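Local coordinates for APL1 (PDB 3O6N), which probably pairs with the leucine-rich repeat protein LRIM1 in a heterodimeric complex that regulates complement-like immunity in the mosquito Anopheles gambiae, at residues 232-237 and 254-259. Numbering follows the deposited sequence.
Sequences KLQHNN and DLSYNE. With NAG (2-acetamido-2-deoxy-beta-D-glucopyranose), chain C.
Asp254 lies against Gln234 where two neighbouring coils of the leucine-rich repeat solenoid leave their parallel strands, 230-232 and 252-254, and turn into the asparagine ladder. The Asp254 carboxylate and the Gln234 amide are stacked with nearly parallel planes, Gln234 CD 3.7 Å from Asp254 OD2; Gln234 OE1, buried here, finds no polar partner. With CG anti to the backbone N (chi1 -169°), the carboxylate faces along its own chain: OD1 takes the backbone N of Ser256, closing an Asx turn, and in one of two Ser256 conformers also its OG. In one of the two conformers of Lys232, a water can bridge its NZ and Asp254 OD2.

Further round the turn, the His235 ring lies over one face of the Tyr257 ring in an offset stack, planes 12° from parallel, with His235 CE1 3.3 Å from Tyr257 CG. Tyr257 CB also sits over the imidazole face as a CH-pi contact, and His214 of the preceding coil stacks on His235 as well, extending the aromatic row. Beneath the rings the backbones are tied by His235 N to Ser256 O and Asn236 N to Tyr257 O.

Inside, Asn258 ND2 donates to Leu233 O at 3.0 Å, almost straight at 172°, and also to Leu255 O of its own coil; Asn258 OD1 accepts from Leu238 N. Asn236 ND2 reaches the same Leu233 O from the opposite face of the carbonyl plane, so one oxygen links successive rungs. At the far end Asn237 carries an N-linked glycan, its ND2 bonded to NAG C1, and the hydrogen left on that nitrogen goes to Glu259 OE2, 2.8 Å from ND2.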
loop_
_atom_site.group_PDB
_atom_site.type_symbol
_atom_site.label_atom_id
_atom_site.label_comp_id
_atom_site.label_asym_id
_atom_site.label_seq_id
_atom_site.Cartn_x
_atom_site.Cartn_y
_atom_site.Cartn_z
ATOM N N LYS A 232 6.001 3.412 -0.359
ATOM C CA LYS A 232 4.967 4.419 -0.553
ATOM C C LYS A 232 4.664 5.133 0.763
ATOM O O LYS A 232 4.123 4.534 1.695
ATOM C CB LYS A 232 3.694 3.779 -1.116
ATOM C CG LYS A 232 3.938 2.835 -2.291
ATOM C CD LYS A 232 4.649 3.537 -3.446
ATOM C CE LYS A 232 3.796 4.639 -4.063
ATOM N NZ LYS A 232 2.590 4.109 -4.768
ATOM N N LEU A 233 5.018 6.412 0.834
ATOM C CA LEU A 233 4.799 7.202 2.042
ATOM C C LEU A 233 4.056 8.507 1.766
ATOM O O LEU A 233 4.092 9.430 2.584
ATOM C CB LEU A 233 6.136 7.498 2.732
ATOM C CG LEU A 233 6.742 6.331 3.509
ATOM C CD1 LEU A 233 8.193 6.616 3.871
ATOM C CD2 LEU A 233 5.911 6.059 4.753
ATOM N N GLN A 234 3.378 8.588 0.628
ATOM C CA GLN A 234 2.676 9.821 0.285
ATOM C C GLN A 234 1.534 10.065 1.274
ATOM O O GLN A 234 0.982 9.122 1.833
ATOM C CB GLN A 234 2.156 9.790 -1.160
ATOM C CG GLN A 234 1.028 8.800 -1.422
ATOM C CD GLN A 234 1.512 7.393 -1.753
ATOM O OE1 GLN A 234 2.652 7.026 -1.474
ATOM N NE2 GLN A 234 0.632 6.599 -2.358
ATOM N N HIS A 235 1.196 11.332 1.491
ATOM C CA HIS A 235 0.139 11.707 2.428
ATOM C C HIS A 235 0.477 11.297 3.859
ATOM O O HIS A 235 -0.200 10.468 4.463
ATOM C CB HIS A 235 -1.222 11.147 1.985
ATOM C CG HIS A 235 -1.750 11.787 0.738
ATOM N ND1 HIS A 235 -2.422 12.990 0.747
ATOM C CD2 HIS A 235 -1.689 11.401 -0.559
ATOM C CE1 HIS A 235 -2.763 13.312 -0.489
ATOM N NE2 HIS A 235 -2.328 12.365 -1.300
ATOM N N ASN A 236 1.544 11.885 4.381
ATOM C CA ASN A 236 1.923 11.715 5.774
ATOM C C ASN A 236 2.416 13.044 6.336
ATOM O O ASN A 236 2.083 14.101 5.796
ATOM C CB ASN A 236 2.952 10.594 5.932
ATOM C CG ASN A 236 2.298 9.214 5.962
ATOM O OD1 ASN A 236 1.571 8.898 6.893
ATOM N ND2 ASN A 236 2.546 8.400 4.938
ATOM N N ASN A 237 3.197 13.002 7.409
ATOM C CA ASN A 237 3.685 14.233 8.029
ATOM C C ASN A 237 5.198 14.249 8.190
ATOM O O ASN A 237 5.718 14.727 9.200
ATOM C CB ASN A 237 2.998 14.459 9.383
ATOM C CG ASN A 237 1.487 14.621 9.251
ATOM O OD1 ASN A 237 0.753 13.638 9.136
ATOM N ND2 ASN A 237 1.018 15.866 9.269
ATOM N N ASP A 254 7.802 7.260 -2.808
ATOM C CA ASP A 254 6.862 8.363 -2.968
ATOM C C ASP A 254 6.749 9.120 -1.653
ATOM O O ASP A 254 6.239 8.593 -0.662
ATOM C CB ASP A 254 5.489 7.851 -3.425
ATOM C CG ASP A 254 4.559 8.972 -3.865
ATOM O OD1 ASP A 254 4.827 10.143 -3.530
ATOM O OD2 ASP A 254 3.552 8.680 -4.547
ATOM N N LEU A 255 7.254 10.351 -1.654
ATOM C CA LEU A 255 7.232 11.226 -0.491
ATOM C C LEU A 255 6.275 12.400 -0.693
ATOM O O LEU A 255 6.318 13.373 0.057
ATOM C CB LEU A 255 8.637 11.790 -0.240
ATOM C CG LEU A 255 9.738 10.745 -0.041
ATOM C CD1 LEU A 255 11.110 11.403 -0.014
ATOM C CD2 LEU A 255 9.489 9.979 1.232
ATOM N N SER A 256 5.418 12.314 -1.706
ATOM C CA SER A 256 4.513 13.420 -2.014
ATOM C C SER A 256 3.533 13.663 -0.871
ATOM O O SER A 256 3.254 12.763 -0.081
ATOM C CB SER A 256 3.760 13.175 -3.327
ATOM O OG SER A 256 2.890 12.063 -3.231
ATOM N N TYR A 257 3.020 14.886 -0.786
ATOM C CA TYR A 257 2.068 15.253 0.263
ATOM C C TYR A 257 2.622 14.982 1.662
ATOM O O TYR A 257 1.997 14.299 2.478
ATOM C CB TYR A 257 0.732 14.532 0.062
ATOM C CG TYR A 257 0.008 14.951 -1.198
ATOM C CD1 TYR A 257 -0.854 16.036 -1.195
ATOM C CD2 TYR A 257 0.195 14.265 -2.390
ATOM C CE1 TYR A 257 -1.521 16.423 -2.349
ATOM C CE2 TYR A 257 -0.463 14.645 -3.546
ATOM C CZ TYR A 257 -1.320 15.721 -3.519
ATOM O OH TYR A 257 -1.975 16.093 -4.672
ATOM N N ASN A 258 3.810 15.521 1.915
ATOM C CA ASN A 258 4.396 15.529 3.245
ATOM C C ASN A 258 4.796 16.958 3.609
ATOM O O ASN A 258 4.299 17.907 3.007
ATOM C CB ASN A 258 5.578 14.561 3.332
ATOM C CG ASN A 258 5.130 13.124 3.588
ATOM O OD1 ASN A 258 4.869 12.744 4.727
ATOM N ND2 ASN A 258 5.026 12.325 2.523
ATOM N N GLU A 259 5.678 17.117 4.588
ATOM C CA GLU A 259 6.051 18.452 5.048
ATOM C C GLU A 259 7.528 18.760 4.829
ATOM O O GLU A 259 8.143 19.475 5.616
ATOM C CB GLU A 259 5.694 18.620 6.524
ATOM C CG GLU A 259 4.258 18.242 6.849
ATOM C CD GLU A 259 3.903 18.506 8.297
ATOM O OE1 GLU A 259 4.436 19.478 8.871
ATOM O OE2 GLU A 259 3.097 17.741 8.863
HETATM C C1 NAG C . -0.422 15.850 9.199
HETATM C C2 NAG C . -0.861 16.697 10.392
HETATM C C3 NAG C . -2.316 17.160 10.322
HETATM C C4 NAG C . -2.723 17.576 8.916
HETATM C C5 NAG C . -2.294 16.514 7.915
HETATM C C6 NAG C . -2.701 16.896 6.495
HETATM C C7 NAG C . 0.103 16.347 12.593
HETATM C C8 NAG C . -0.087 15.672 13.922
HETATM N N2 NAG C . -0.679 15.926 11.604
HETATM O O3 NAG C . -2.496 18.255 11.194
HETATM O O4 NAG C . -4.122 17.744 8.868
HETATM O O5 NAG C . -0.893 16.363 7.971
HETATM O O6 NAG C . -1.989 18.042 6.083
HETATM O O7 NAG C . 0.939 17.239 12.454
HETATM O O HOH W 1 2.345 6.823 -5.968
#